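Local coordinates for protein putative enoyl-CoA hydratase/isomerase (Acinetobacter baumannii, PDB 3FDU) that belongs to the crotonase superfamily and probably acts on coenzyme A thioesters as an enoyl-CoA hydratase or isomerase, at residues A[32-37]-A[86-91]; A[43-48]-A[97-102]; A[139-144]-A[234-239]; A[153-158]-A[176-181]. The protein carries 4 engineered substitutions. All coordinates share one frame; numbering follows the deposited sequence.

How the contacts relate
From the N terminus, helix 31-46 comes first and serves two contacts. Contact 1 joins its early turns to the start of helix 87-97. Contact 2 joins its last turn to the turn between helix 87-97 and strand 102-106. Each closes a loop of 48 residues that carries strand 52-57. The two cross along the chain, because their segments alternate. Contact 3 comes later and closes a long loop, bringing residues 139-144 against the end of helix 218-236. Contact 4 falls wholly within that loop and closes one of 17 residues between the ends of two short helices. Contacts 1 and 3 touch through Pro88, Phe89 and Glu144. Contacts 3 and 4 both reach the third subunit.

Contact 1 of 4, residues A[32-37]-A[86-91]; sequences ELYLWI and VPPFVL
Pro88 lies over one face of the Tyr34 ring. Its CG stands 4.1 Å from the centroid of the Tyr34 ring and 15° off the ring normal, a CH-pi contact. Pro88 CA sits nearer the rim, 3.8 Å from Tyr34 CD1. Leu91 reaches the same ring differently. Its CD2 approaches the edge, in the ring plane, 3.9 Å from Tyr34 CD1. Behind the ring, Tyr34 CB packs on Pro87 CB at 3.8 Å. Tyr34 CG is anti to its carbonyl carbon (chi1 -67°), which lays the ring along the Pro87-Pro88 turn. Leu35 flanks this group. One methyl does the touching: Leu35 CD2 is 3.8 Å from Pro87 CB and 4.0 Å from Val90 CG1. A turn further on, Ile37 CG2 meets Leu91 CD1 at 3.6 Å. The side-chain contacts here are all between apolar groups.

Helices 31-46 and 87-97 run almost parallel here, with segment axes 8.1 Å apart and 17° between their directions. They belong to successive beta-alpha-beta crossovers of the crotonase fold, linking strand 15-20 to 52-57 and 52-57 to 102-106.

Further out, the Tyr34 hydroxyl is hydrogen-bonded to Asn66 OD1, which fixes the far end of the ring. Val86 takes the N-cap position of helix 87-97, just before the two prolines. Leu91 also packs on Leu41, further along helix 31-46. Phe89 points away from helix 31-46, and its side chain touches Ala229 of helix 218-236. A glycerol, probably from the crystallisation liquor, lies close to the side chain of Pro88.

Contact 2 of 4, residues A[43-48]-A[97-102]; sequences EADQNK and RLSKPL. With SO4 (sulfate ion), chain G.
Lys100 NZ is gripped by several oxygens at the end of helix 31-46. It donates to Ala44 O at 3.0 Å and to Val50 O. Water 1 also accepts from it, 2.9 Å from Lys100 NZ, and bridges back to Asp45 O. Asp45 O itself is a weak extra partner, 3.4 Å from Lys100 NZ, and probably shares a proton with one of the others. The lysine chain is extended beyond CG and runs beside the Asp45 carboxylate to get there. Its positive charge probably suits these carbonyls at the C-terminal end of the helix.

Asp45 makes the second polar link. Its CG is anti to the backbone N (chi1 -151°), and the carboxylate swings over Ser99. Asp45 OD1 uses its syn lone pair to accept from Ser99 OG at 2.7 Å. Asp45 OD2 accepts from Ser99 N at 2.9 Å, with the N-H 43° above the carboxylate plane. Both donors belong to the turn that leads from helix 87-97 into strand 102-106 of the crotonase core sheet. The aspartate thus joins the end of one crossover helix to the exit of the next.

Leu98 CD1 packs on the carboxylate carbon, 3.6 Å from Asp45 CG. Arg97 points elsewhere and meets a sulfate, probably from the crystallisation liquor. Arg97 NH1 donates to sulfate O1 at 3.0 Å, and Lys93 also binds this ion. Pro101 packs on Phe165 of the second subunit.

Contact 3 of 4, residues A[139-144]-A[234-239]; sequences LGLSPE and QRVQSP
Arg235 and Gly140 make the polar part of this contact. Arg235 NE donates a weak hydrogen bond to Gly140 O at 3.4 Å, and that oxygen lies at the edge of the guanidinium. The arginine chain bends at chi2 (-92°) and chi3 (20°), which curls NE back over the loop. Water 2 adds a weak bridge from Arg235 NH2 to Gly140 O. The same NH2 forms a salt bridge with Glu240.

Close packing comes from the root of the arginine and its neighbour. Arg235 CB is 3.3 Å from Gly140 O, and Arg235 CG is 3.7 Å from Ser142 OG. Leu141 CD2 presses tightly on Val236 CG2, at 3.5 Å.

The loop 139-144 leads into helix 147-155 of the crotonase core. It lies here against the C-terminal end of helix 218-236, at a subunit interface. Leu141 O accepts from Ser206 of the third subunit, and Arg235 packs on Ala205 of that subunit.

Two bonds from Ser238, one from its side chain and one from its backbone, finish the helix. Arg235 O accepts from both Ser238 OG at 3.0 Å and Ser238 N at 3.2 Å. Ser238 then serves as N-cap of helix 239-248.

Contact 4 of 4, residues A[153-158]-A[176-181]; sequences KQAGYH and LQAGLV
Gln154 leans on the turn at Gly179. From CB the side chain sets out toward that turn. CG is anti to the backbone N (chi1 177°) and lies 3.4 Å from Gly179 O. The chain then bends at chi2 (65°), which lays the flat amide over the Gly179 carbonyl. Gly179 O stands over the amide face, with Gln154 CD at 3.0 Å. At the tip, Gln154 OE1 and NE2 lie under this oxygen, to the two sides of CD, without hydrogen-bonding to it. His158 of the second subunit binds both oxygens instead: its N donates to Gln154 OE1 and its ND1 to Gly179 O.

Ala155 packs beside the glutamine. Ala155 CB touches Ala178 CB at 3.8 Å, and Ala155 CA makes a CA-H...O contact of 3.3 Å with Ala178 O. Water 4 sits between the backbones, 2.6 Å from Ala155 O and 3.2 Å from Gln177 O.

Each segment contains a helix end finished by a glycine with positive phi. Gly156 separates helix 147-155 from helix 157-166, and Gly179 closes helix 172-177 in a Schellman motif. The two helix ends abut at a subunit interface, in the trimeric assembly seen in the crotonase family.

Contact 1 of 4, residues A[32-37]-A[86-91]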
loop_
_atom_site.group_PDB
_atom_site.type_symbol
_atom_site.label_atom_id
_atom_site.label_comp_id
_atom_site.label_asym_id
_atom_site.label_seq_id
_atom_site.Cartn_x
_atom_site.Cartn_y
_atom_site.Cartn_z
ATOM N N GLU A 32 31.527 -8.667 8.376
ATOM C CA GLU A 32 32.328 -7.482 8.094
ATOM C C GLU A 32 32.009 -6.789 6.746
ATOM O O GLU A 32 32.152 -5.588 6.605
ATOM C CB GLU A 32 33.820 -7.817 8.220
ATOM C CG GLU A 32 34.340 -7.705 9.701
ATOM C CD GLU A 32 35.787 -7.220 9.800
ATOM O OE1 GLU A 32 36.701 -7.997 9.441
ATOM O OE2 GLU A 32 36.014 -6.053 10.226
ATOM N N LEU A 33 31.542 -7.545 5.772
ATOM C CA LEU A 33 31.155 -6.947 4.491
ATOM C C LEU A 33 29.885 -6.109 4.678
ATOM O O LEU A 33 29.797 -5.003 4.149
ATOM C CB LEU A 33 30.979 -8.042 3.426
ATOM C CG LEU A 33 30.509 -7.635 2.011
ATOM C CD1 LEU A 33 31.413 -6.521 1.450
ATOM C CD2 LEU A 33 30.573 -8.864 1.128
ATOM N N TYR A 34 28.911 -6.592 5.468
ATOM C CA TYR A 34 27.772 -5.714 5.808
ATOM C C TYR A 34 28.264 -4.324 6.351
ATOM O O TYR A 34 27.778 -3.239 5.946
ATOM C CB TYR A 34 26.883 -6.337 6.871
ATOM C CG TYR A 34 26.082 -7.579 6.534
ATOM C CD1 TYR A 34 24.930 -7.506 5.745
ATOM C CD2 TYR A 34 26.426 -8.817 7.080
ATOM C CE1 TYR A 34 24.158 -8.628 5.493
ATOM C CE2 TYR A 34 25.656 -9.955 6.827
ATOM C CZ TYR A 34 24.541 -9.853 6.021
ATOM O OH TYR A 34 23.741 -10.960 5.803
ATOM N N LEU A 35 29.245 -4.354 7.247
ATOM C CA LEU A 35 29.765 -3.102 7.835
ATOM C C LEU A 35 30.517 -2.239 6.850
ATOM O O LEU A 35 30.444 -0.980 6.891
ATOM C CB LEU A 35 30.684 -3.425 9.015
ATOM C CG LEU A 35 30.019 -4.272 10.110
ATOM C CD1 LEU A 35 31.004 -4.549 11.259
ATOM C CD2 LEU A 35 28.738 -3.584 10.671
ATOM N N TRP A 36 31.296 -2.883 5.982
ATOM C CA TRP A 36 32.008 -2.121 4.956
ATOM C C TRP A 36 30.999 -1.438 4.038
ATOM O O TRP A 36 31.204 -0.295 3.638
ATOM C CB TRP A 36 32.911 -3.023 4.103
ATOM C CG TRP A 36 33.978 -3.682 4.927
ATOM C CD1 TRP A 36 34.473 -3.242 6.117
ATOM C CD2 TRP A 36 34.643 -4.934 4.644
ATOM N NE1 TRP A 36 35.420 -4.135 6.590
ATOM C CE2 TRP A 36 35.556 -5.168 5.697
ATOM C CE3 TRP A 36 34.579 -5.847 3.592
ATOM C CZ2 TRP A 36 36.381 -6.315 5.742
ATOM C CZ3 TRP A 36 35.407 -6.973 3.615
ATOM C CH2 TRP A 36 36.299 -7.195 4.696
ATOM N N ILE A 37 29.938 -2.159 3.653
ATOM C CA ILE A 37 28.921 -1.492 2.819
ATOM C C ILE A 37 28.257 -0.320 3.591
ATOM O O ILE A 37 28.025 0.773 3.029
ATOM C CB ILE A 37 27.861 -2.458 2.282
ATOM C CG1 ILE A 37 28.522 -3.595 1.422
ATOM C CG2 ILE A 37 26.887 -1.676 1.375
ATOM C CD1 ILE A 37 27.522 -4.813 1.159
ATOM N N VAL A 86 23.933 -5.541 15.407
ATOM C CA VAL A 86 24.401 -6.729 14.653
ATOM C C VAL A 86 24.497 -6.327 13.137
ATOM O O VAL A 86 23.615 -5.618 12.659
ATOM C CB VAL A 86 23.503 -7.950 14.936
ATOM C CG1 VAL A 86 23.864 -9.170 14.050
ATOM C CG2 VAL A 86 23.641 -8.391 16.448
ATOM N N PRO A 87 25.567 -6.760 12.405
ATOM C CA PRO A 87 25.935 -6.124 11.103
ATOM C C PRO A 87 24.835 -5.920 10.075
ATOM O O PRO A 87 24.748 -4.830 9.541
ATOM C CB PRO A 87 27.068 -7.024 10.570
ATOM C CG PRO A 87 27.756 -7.527 11.893
ATOM C CD PRO A 87 26.550 -7.797 12.793
ATOM N N PRO A 88 23.959 -6.912 9.832
ATOM C CA PRO A 88 22.913 -6.611 8.817
ATOM C C PRO A 88 22.003 -5.439 9.216
ATOM O O PRO A 88 21.582 -4.714 8.357
ATOM C CB PRO A 88 22.050 -7.877 8.770
ATOM C CG PRO A 88 22.814 -8.961 9.503
ATOM C CD PRO A 88 23.873 -8.294 10.351
ATOM N N PHE A 89 21.643 -5.296 10.491
ATOM C CA PHE A 89 20.809 -4.126 10.894
ATOM C C PHE A 89 21.539 -2.796 10.762
ATOM O O PHE A 89 20.920 -1.749 10.466
ATOM C CB PHE A 89 20.269 -4.345 12.300
ATOM C CG PHE A 89 19.625 -5.680 12.464
ATOM C CD1 PHE A 89 18.369 -5.900 11.976
ATOM C CD2 PHE A 89 20.295 -6.727 13.093
ATOM C CE1 PHE A 89 17.756 -7.154 12.121
ATOM C CE2 PHE A 89 19.714 -7.972 13.216
ATOM C CZ PHE A 89 18.442 -8.201 12.698
ATOM N N VAL A 90 22.853 -2.822 10.966
ATOM C CA VAL A 90 23.701 -1.619 10.765
ATOM C C VAL A 90 23.642 -1.154 9.280
ATOM O O VAL A 90 23.429 0.024 8.987
ATOM C CB VAL A 90 25.195 -1.853 11.194
ATOM C CG1 VAL A 90 26.125 -0.612 10.785
ATOM C CG2 VAL A 90 25.291 -2.079 12.737
ATOM N N LEU A 91 23.786 -2.096 8.352
ATOM C CA LEU A 91 23.651 -1.809 6.908
ATOM C C LEU A 91 22.252 -1.275 6.606
ATOM O O LEU A 91 22.114 -0.231 5.921
ATOM C CB LEU A 91 23.948 -3.064 6.061
ATOM C CG LEU A 91 23.629 -2.953 4.554
ATOM C CD1 LEU A 91 24.358 -1.759 3.984
ATOM C CD2 LEU A 91 24.057 -4.268 3.824
#

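Contact 2 of 4, residues A[43-48]-A[97-102]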
loop_
_atom_site.group_PDB
_atom_site.type_symbol
_atom_site.label_atom_id
_atom_site.label_comp_id
_atom_site.label_asym_id
_atom_site.label_seq_id
_atom_site.Cartn_x
_atom_site.Cartn_y
_atom_site.Cartn_z
ATOM N N GLU A 43 29.859 7.365 4.555
ATOM C CA GLU A 43 30.824 8.294 3.939
ATOM C C GLU A 43 30.317 8.964 2.651
ATOM O O GLU A 43 30.562 10.155 2.423
ATOM C CB GLU A 43 32.166 7.588 3.707
ATOM C CG GLU A 43 32.904 7.258 5.027
ATOM C CD GLU A 43 34.012 6.199 4.838
ATOM O OE1 GLU A 43 34.139 5.620 3.720
ATOM O OE2 GLU A 43 34.733 5.927 5.827
ATOM N N ALA A 44 29.624 8.214 1.784
ATOM C CA ALA A 44 29.033 8.843 0.606
ATOM C C ALA A 44 28.140 10.018 0.981
ATOM O O ALA A 44 28.105 11.012 0.273
ATOM C CB ALA A 44 28.206 7.808 -0.271
ATOM N N ASP A 45 27.385 9.894 2.053
ATOM C CA ASP A 45 26.413 10.934 2.393
ATOM C C ASP A 45 27.138 12.222 2.845
ATOM O O ASP A 45 26.578 13.301 2.754
ATOM C CB ASP A 45 25.496 10.468 3.517
ATOM C CG ASP A 45 24.113 11.109 3.453
ATOM O OD1 ASP A 45 23.868 11.891 2.506
ATOM O OD2 ASP A 45 23.268 10.845 4.355
ATOM N N GLN A 46 28.359 12.078 3.352
ATOM C CA GLN A 46 29.211 13.220 3.777
ATOM C C GLN A 46 30.115 13.756 2.652
ATOM O O GLN A 46 30.725 14.862 2.753
ATOM C CB GLN A 46 30.099 12.786 4.959
ATOM C CG GLN A 46 29.328 12.298 6.183
ATOM C CD GLN A 46 28.290 13.310 6.622
ATOM O OE1 GLN A 46 28.525 14.518 6.554
ATOM N NE2 GLN A 46 27.128 12.831 7.059
ATOM N N ASN A 47 30.239 12.980 1.588
ATOM C CA ASN A 47 31.170 13.325 0.509
ATOM C C ASN A 47 30.513 14.289 -0.476
ATOM O O ASN A 47 29.564 13.937 -1.178
ATOM C CB ASN A 47 31.674 12.039 -0.166
ATOM C CG ASN A 47 32.762 12.288 -1.214
ATOM O OD1 ASN A 47 32.893 13.388 -1.737
ATOM N ND2 ASN A 47 33.514 11.245 -1.556
ATOM N N LYS A 48 31.032 15.513 -0.551
ATOM C CA LYS A 48 30.361 16.547 -1.331
ATOM C C LYS A 48 30.484 16.318 -2.819
ATOM O O LYS A 48 29.738 16.907 -3.564
ATOM C CB LYS A 48 30.859 17.959 -0.952
ATOM N N ARG A 97 18.968 5.779 6.327
ATOM C CA ARG A 97 19.313 7.180 6.663
ATOM C C ARG A 97 20.039 7.968 5.542
ATOM O O ARG A 97 20.161 9.186 5.648
ATOM C CB ARG A 97 20.180 7.251 7.937
ATOM C CG ARG A 97 19.454 6.924 9.226
ATOM C CD ARG A 97 20.455 6.679 10.349
ATOM N NE ARG A 97 19.791 6.795 11.647
ATOM C CZ ARG A 97 20.042 6.033 12.705
ATOM N NH1 ARG A 97 19.376 6.254 13.839
ATOM N NH2 ARG A 97 20.935 5.049 12.637
ATOM N N LEU A 98 20.559 7.298 4.509
ATOM C CA LEU A 98 21.199 8.015 3.377
ATOM C C LEU A 98 20.290 9.167 2.877
ATOM O O LEU A 98 19.128 8.969 2.542
ATOM C CB LEU A 98 21.531 7.037 2.252
ATOM C CG LEU A 98 22.248 7.619 1.032
ATOM C CD1 LEU A 98 23.632 8.131 1.412
ATOM C CD2 LEU A 98 22.349 6.561 -0.065
ATOM N N SER A 99 20.803 10.386 2.886
ATOM C CA SER A 99 19.935 11.538 2.597
ATOM C C SER A 99 19.826 11.718 1.087
ATOM O O SER A 99 18.938 12.418 0.568
ATOM C CB SER A 99 20.554 12.820 3.273
ATOM O OG SER A 99 21.548 13.352 2.389
ATOM N N LYS A 100 20.751 11.089 0.363
ATOM C CA LYS A 100 20.828 11.262 -1.072
ATOM C C LYS A 100 20.068 10.121 -1.768
ATOM O O LYS A 100 19.787 9.115 -1.122
ATOM C CB LYS A 100 22.306 11.243 -1.522
ATOM C CG LYS A 100 23.094 12.471 -0.911
ATOM C CD LYS A 100 24.654 12.361 -1.060
ATOM C CE LYS A 100 25.318 13.660 -0.453
ATOM N NZ LYS A 100 26.805 13.499 -0.672
ATOM N N PRO A 101 19.744 10.292 -3.060
ATOM C CA PRO A 101 18.950 9.223 -3.689
ATOM C C PRO A 101 19.794 7.921 -3.739
ATOM O O PRO A 101 21.012 7.975 -4.027
ATOM C CB PRO A 101 18.672 9.757 -5.092
ATOM C CG PRO A 101 18.781 11.366 -4.929
ATOM C CD PRO A 101 19.969 11.443 -3.961
ATOM N N LEU A 102 19.148 6.790 -3.430
ATOM C CA LEU A 102 19.770 5.436 -3.444
ATOM C C LEU A 102 19.054 4.594 -4.505
ATOM O O LEU A 102 17.832 4.366 -4.406
ATOM C CB LEU A 102 19.638 4.758 -2.075
ATOM C CG LEU A 102 20.231 3.326 -1.959
ATOM C CD1 LEU A 102 21.745 3.296 -2.321
ATOM C CD2 LEU A 102 20.041 2.788 -0.538
HETATM S S SO4 G . 21.789 3.650 15.498
HETATM O O1 SO4 G . 20.439 4.205 15.691
HETATM O O2 SO4 G . 22.480 3.550 16.775
HETATM O O3 SO4 G . 21.741 2.349 14.834
HETATM O O4 SO4 G . 22.517 4.519 14.568
HETATM O O HOH W 1 27.352 15.811 0.936
#

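Contact 3 of 4, residues A[139-144]-A[234-239]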
loop_
_atom_site.group_PDB
_atom_site.type_symbol
_atom_site.label_atom_id
_atom_site.label_comp_id
_atom_site.label_asym_id
_atom_site.label_seq_id
_atom_site.Cartn_x
_atom_site.Cartn_y
_atom_site.Cartn_z
ATOM N N LEU A 139 13.885 -20.505 7.502
ATOM C CA LEU A 139 15.132 -20.690 8.258
ATOM C C LEU A 139 14.875 -20.749 9.779
ATOM O O LEU A 139 15.802 -20.974 10.518
ATOM C CB LEU A 139 16.136 -19.557 7.965
ATOM C CG LEU A 139 16.715 -19.527 6.547
ATOM C CD1 LEU A 139 17.420 -18.198 6.253
ATOM C CD2 LEU A 139 17.695 -20.730 6.380
ATOM N N GLY A 140 13.644 -20.548 10.252
ATOM C CA GLY A 140 13.405 -20.429 11.731
ATOM C C GLY A 140 13.672 -19.043 12.339
ATOM O O GLY A 140 13.763 -18.880 13.566
ATOM N N LEU A 141 13.783 -18.037 11.471
ATOM C CA LEU A 141 13.968 -16.666 11.881
ATOM C C LEU A 141 12.689 -15.817 11.762
ATOM O O LEU A 141 11.568 -16.308 11.996
ATOM C CB LEU A 141 15.132 -16.077 11.077
ATOM C CG LEU A 141 16.451 -16.877 11.213
ATOM C CD1 LEU A 141 17.540 -16.656 10.121
ATOM C CD2 LEU A 141 17.057 -16.560 12.629
ATOM N N SER A 142 12.828 -14.530 11.455
ATOM C CA SER A 142 11.674 -13.616 11.560
ATOM C C SER A 142 12.042 -12.384 10.762
ATOM O O SER A 142 13.139 -12.321 10.209
ATOM C CB SER A 142 11.363 -13.249 13.056
ATOM O OG SER A 142 12.524 -12.677 13.658
ATOM N N PRO A 143 11.150 -11.395 10.680
ATOM C CA PRO A 143 11.462 -10.325 9.691
ATOM C C PRO A 143 12.710 -9.491 10.032
ATOM O O PRO A 143 13.070 -9.378 11.229
ATOM C CB PRO A 143 10.219 -9.415 9.789
ATOM C CG PRO A 143 9.076 -10.449 10.097
ATOM C CD PRO A 143 9.737 -11.379 11.114
ATOM N N GLU A 144 13.376 -8.906 9.017
ATOM C CA GLU A 144 14.338 -7.820 9.292
ATOM C C GLU A 144 14.217 -6.677 8.289
ATOM O O GLU A 144 13.422 -6.754 7.356
ATOM C CB GLU A 144 15.808 -8.308 9.403
ATOM C CG GLU A 144 16.227 -9.406 8.431
ATOM C CD GLU A 144 17.697 -9.278 7.978
ATOM O OE1 GLU A 144 18.607 -9.564 8.802
ATOM O OE2 GLU A 144 17.945 -8.964 6.785
ATOM N N GLN A 234 16.354 -13.440 19.283
ATOM C CA GLN A 234 15.616 -14.490 20.032
ATOM C C GLN A 234 15.497 -15.770 19.214
ATOM O O GLN A 234 15.686 -16.874 19.728
ATOM C CB GLN A 234 14.199 -14.023 20.400
ATOM C CG GLN A 234 14.164 -12.858 21.414
ATOM C CD GLN A 234 12.741 -12.337 21.685
ATOM O OE1 GLN A 234 11.735 -12.898 21.220
ATOM N NE2 GLN A 234 12.662 -11.278 22.444
ATOM N N ARG A 235 15.143 -15.608 17.938
ATOM C CA ARG A 235 15.116 -16.753 16.993
ATOM C C ARG A 235 16.469 -17.289 16.691
ATOM O O ARG A 235 16.656 -18.497 16.723
ATOM C CB ARG A 235 14.426 -16.369 15.659
ATOM C CG ARG A 235 13.185 -15.549 15.836
ATOM C CD ARG A 235 11.905 -16.320 15.914
ATOM N NE ARG A 235 12.097 -17.704 16.260
ATOM C CZ ARG A 235 11.992 -18.180 17.497
ATOM N NH1 ARG A 235 11.693 -17.358 18.500
ATOM N NH2 ARG A 235 12.163 -19.479 17.714
ATOM N N VAL A 236 17.450 -16.426 16.402
ATOM C CA VAL A 236 18.833 -16.915 16.204
ATOM C C VAL A 236 19.391 -17.760 17.416
ATOM O O VAL A 236 20.159 -18.745 17.235
ATOM C CB VAL A 236 19.785 -15.746 15.970
ATOM C CG1 VAL A 236 21.268 -16.162 16.201
ATOM C CG2 VAL A 236 19.511 -15.044 14.559
ATOM N N GLN A 237 19.061 -17.297 18.621
ATOM C CA GLN A 237 19.495 -17.919 19.892
ATOM C C GLN A 237 18.595 -19.034 20.385
ATOM O O GLN A 237 18.823 -19.604 21.471
ATOM C CB GLN A 237 19.575 -16.822 20.997
ATOM C CG GLN A 237 20.763 -15.939 20.717
ATOM C CD GLN A 237 20.976 -14.889 21.750
ATOM O OE1 GLN A 237 20.897 -13.704 21.438
ATOM N NE2 GLN A 237 21.228 -15.302 23.012
ATOM N N SER A 238 17.557 -19.348 19.637
ATOM C CA SER A 238 16.650 -20.365 20.121
ATOM C C SER A 238 17.324 -21.761 20.243
ATOM O O SER A 238 18.246 -22.109 19.496
ATOM C CB SER A 238 15.376 -20.420 19.261
ATOM O OG SER A 238 15.698 -21.009 18.006
ATOM N N PRO A 239 16.865 -22.559 21.220
ATOM C CA PRO A 239 17.499 -23.861 21.420
ATOM C C PRO A 239 17.341 -24.732 20.181
ATOM O O PRO A 239 18.252 -25.490 19.841
ATOM C CB PRO A 239 16.710 -24.475 22.592
ATOM C CG PRO A 239 16.111 -23.302 23.323
ATOM C CD PRO A 239 15.896 -22.212 22.279
HETATM O O HOH W 2 11.002 -20.421 14.945
#

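Contact 4 of 4, residues A[153-158]-A[176-181]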
loop_
_atom_site.group_PDB
_atom_site.type_symbol
_atom_site.label_atom_id
_atom_site.label_comp_id
_atom_site.label_asym_id
_atom_site.label_seq_id
_atom_site.Cartn_x
_atom_site.Cartn_y
_atom_site.Cartn_z
ATOM N N LYS A 153 3.305 -1.962 3.789
ATOM C CA LYS A 153 2.968 -0.669 3.147
ATOM C C LYS A 153 3.226 -0.668 1.621
ATOM O O LYS A 153 2.417 -0.164 0.852
ATOM C CB LYS A 153 3.728 0.485 3.822
ATOM C CG LYS A 153 3.111 0.836 5.225
ATOM C CD LYS A 153 3.925 1.938 5.960
ATOM C CE LYS A 153 3.481 2.010 7.439
ATOM N NZ LYS A 153 4.250 3.041 8.209
ATOM N N GLN A 154 4.344 -1.236 1.194
ATOM C CA GLN A 154 4.752 -1.193 -0.216
ATOM C C GLN A 154 3.928 -2.179 -1.067
ATOM O O GLN A 154 3.533 -1.858 -2.196
ATOM C CB GLN A 154 6.256 -1.486 -0.328
ATOM C CG GLN A 154 6.825 -1.542 -1.792
ATOM C CD GLN A 154 6.766 -0.223 -2.557
ATOM O OE1 GLN A 154 7.716 0.546 -2.521
ATOM N NE2 GLN A 154 5.681 0.019 -3.292
ATOM N N ALA A 155 3.644 -3.367 -0.516
ATOM C CA ALA A 155 2.990 -4.422 -1.306
ATOM C C ALA A 155 1.523 -4.634 -0.958
ATOM O O ALA A 155 0.829 -5.333 -1.690
ATOM C CB ALA A 155 3.747 -5.734 -1.190
ATOM N N GLY A 156 1.046 -4.065 0.152
ATOM C CA GLY A 156 -0.307 -4.408 0.603
ATOM C C GLY A 156 -0.188 -5.561 1.629
ATOM O O GLY A 156 0.704 -6.388 1.527
ATOM N N TYR A 157 -1.090 -5.644 2.614
ATOM C CA TYR A 157 -0.971 -6.720 3.619
ATOM C C TYR A 157 -1.009 -8.151 3.030
ATOM O O TYR A 157 -0.138 -8.974 3.328
ATOM C CB TYR A 157 -2.066 -6.581 4.699
ATOM C CG TYR A 157 -1.856 -7.596 5.821
ATOM C CD1 TYR A 157 -1.160 -7.256 6.979
ATOM C CD2 TYR A 157 -2.349 -8.908 5.704
ATOM C CE1 TYR A 157 -0.971 -8.198 7.995
ATOM C CE2 TYR A 157 -2.156 -9.867 6.724
ATOM C CZ TYR A 157 -1.463 -9.490 7.854
ATOM O OH TYR A 157 -1.256 -10.409 8.857
ATOM N N HIS A 158 -2.001 -8.465 2.189
ATOM C CA HIS A 158 -2.118 -9.841 1.674
ATOM C C HIS A 158 -0.866 -10.320 0.950
ATOM O O HIS A 158 -0.418 -11.448 1.144
ATOM C CB HIS A 158 -3.347 -9.983 0.748
ATOM C CG HIS A 158 -4.653 -10.074 1.491
ATOM N ND1 HIS A 158 -5.849 -9.600 0.977
ATOM C CD2 HIS A 158 -4.952 -10.595 2.705
ATOM C CE1 HIS A 158 -6.821 -9.811 1.851
ATOM N NE2 HIS A 158 -6.306 -10.426 2.903
ATOM N N LEU A 176 7.642 -6.787 -9.211
ATOM C CA LEU A 176 7.122 -5.518 -9.814
ATOM C C LEU A 176 5.664 -5.272 -9.382
ATOM O O LEU A 176 5.298 -4.181 -8.996
ATOM C CB LEU A 176 7.236 -5.596 -11.365
ATOM C CG LEU A 176 6.726 -4.380 -12.151
ATOM C CD1 LEU A 176 7.744 -3.260 -12.189
ATOM C CD2 LEU A 176 6.366 -4.779 -13.559
ATOM N N GLN A 177 4.811 -6.299 -9.424
ATOM C CA GLN A 177 3.438 -6.139 -8.901
ATOM C C GLN A 177 3.357 -5.725 -7.424
ATOM O O GLN A 177 2.408 -5.037 -7.033
ATOM C CB GLN A 177 2.607 -7.429 -9.103
ATOM C CG GLN A 177 2.395 -7.724 -10.569
ATOM C CD GLN A 177 1.398 -8.859 -10.846
ATOM O OE1 GLN A 177 1.760 -10.036 -10.867
ATOM N NE2 GLN A 177 0.138 -8.491 -11.122
ATOM N N ALA A 178 4.324 -6.176 -6.616
ATOM C CA ALA A 178 4.345 -5.925 -5.192
ATOM C C ALA A 178 5.035 -4.574 -4.883
ATOM O O ALA A 178 5.169 -4.192 -3.715
ATOM C CB ALA A 178 5.114 -7.054 -4.502
ATOM N N GLY A 179 5.523 -3.906 -5.924
ATOM C CA GLY A 179 6.154 -2.604 -5.793
ATOM C C GLY A 179 7.594 -2.578 -5.267
ATOM O O GLY A 179 8.096 -1.513 -4.917
ATOM N N LEU A 180 8.236 -3.747 -5.195
ATOM C CA LEU A 180 9.623 -3.870 -4.797
ATOM C C LEU A 180 10.559 -3.388 -5.904
ATOM O O LEU A 180 11.673 -2.964 -5.631
ATOM C CB LEU A 180 9.928 -5.349 -4.473
ATOM C CG LEU A 180 9.327 -5.883 -3.139
ATOM C CD1 LEU A 180 9.412 -7.448 -3.090
ATOM C CD2 LEU A 180 10.136 -5.286 -1.968
ATOM N N VAL A 181 10.111 -3.509 -7.162
ATOM C CA VAL A 181 10.934 -3.112 -8.307
ATOM C C VAL A 181 10.121 -2.020 -9.033
ATOM O O VAL A 181 8.913 -2.155 -9.178
ATOM C CB VAL A 181 11.146 -4.371 -9.241
ATOM C CG1 VAL A 181 11.465 -4.028 -10.667
ATOM C CG2 VAL A 181 12.172 -5.380 -8.618
HETATM O O HOH W 3 1.813 -2.572 -4.662
HETATM O O HOH W 4 0.798 -5.591 -4.284
#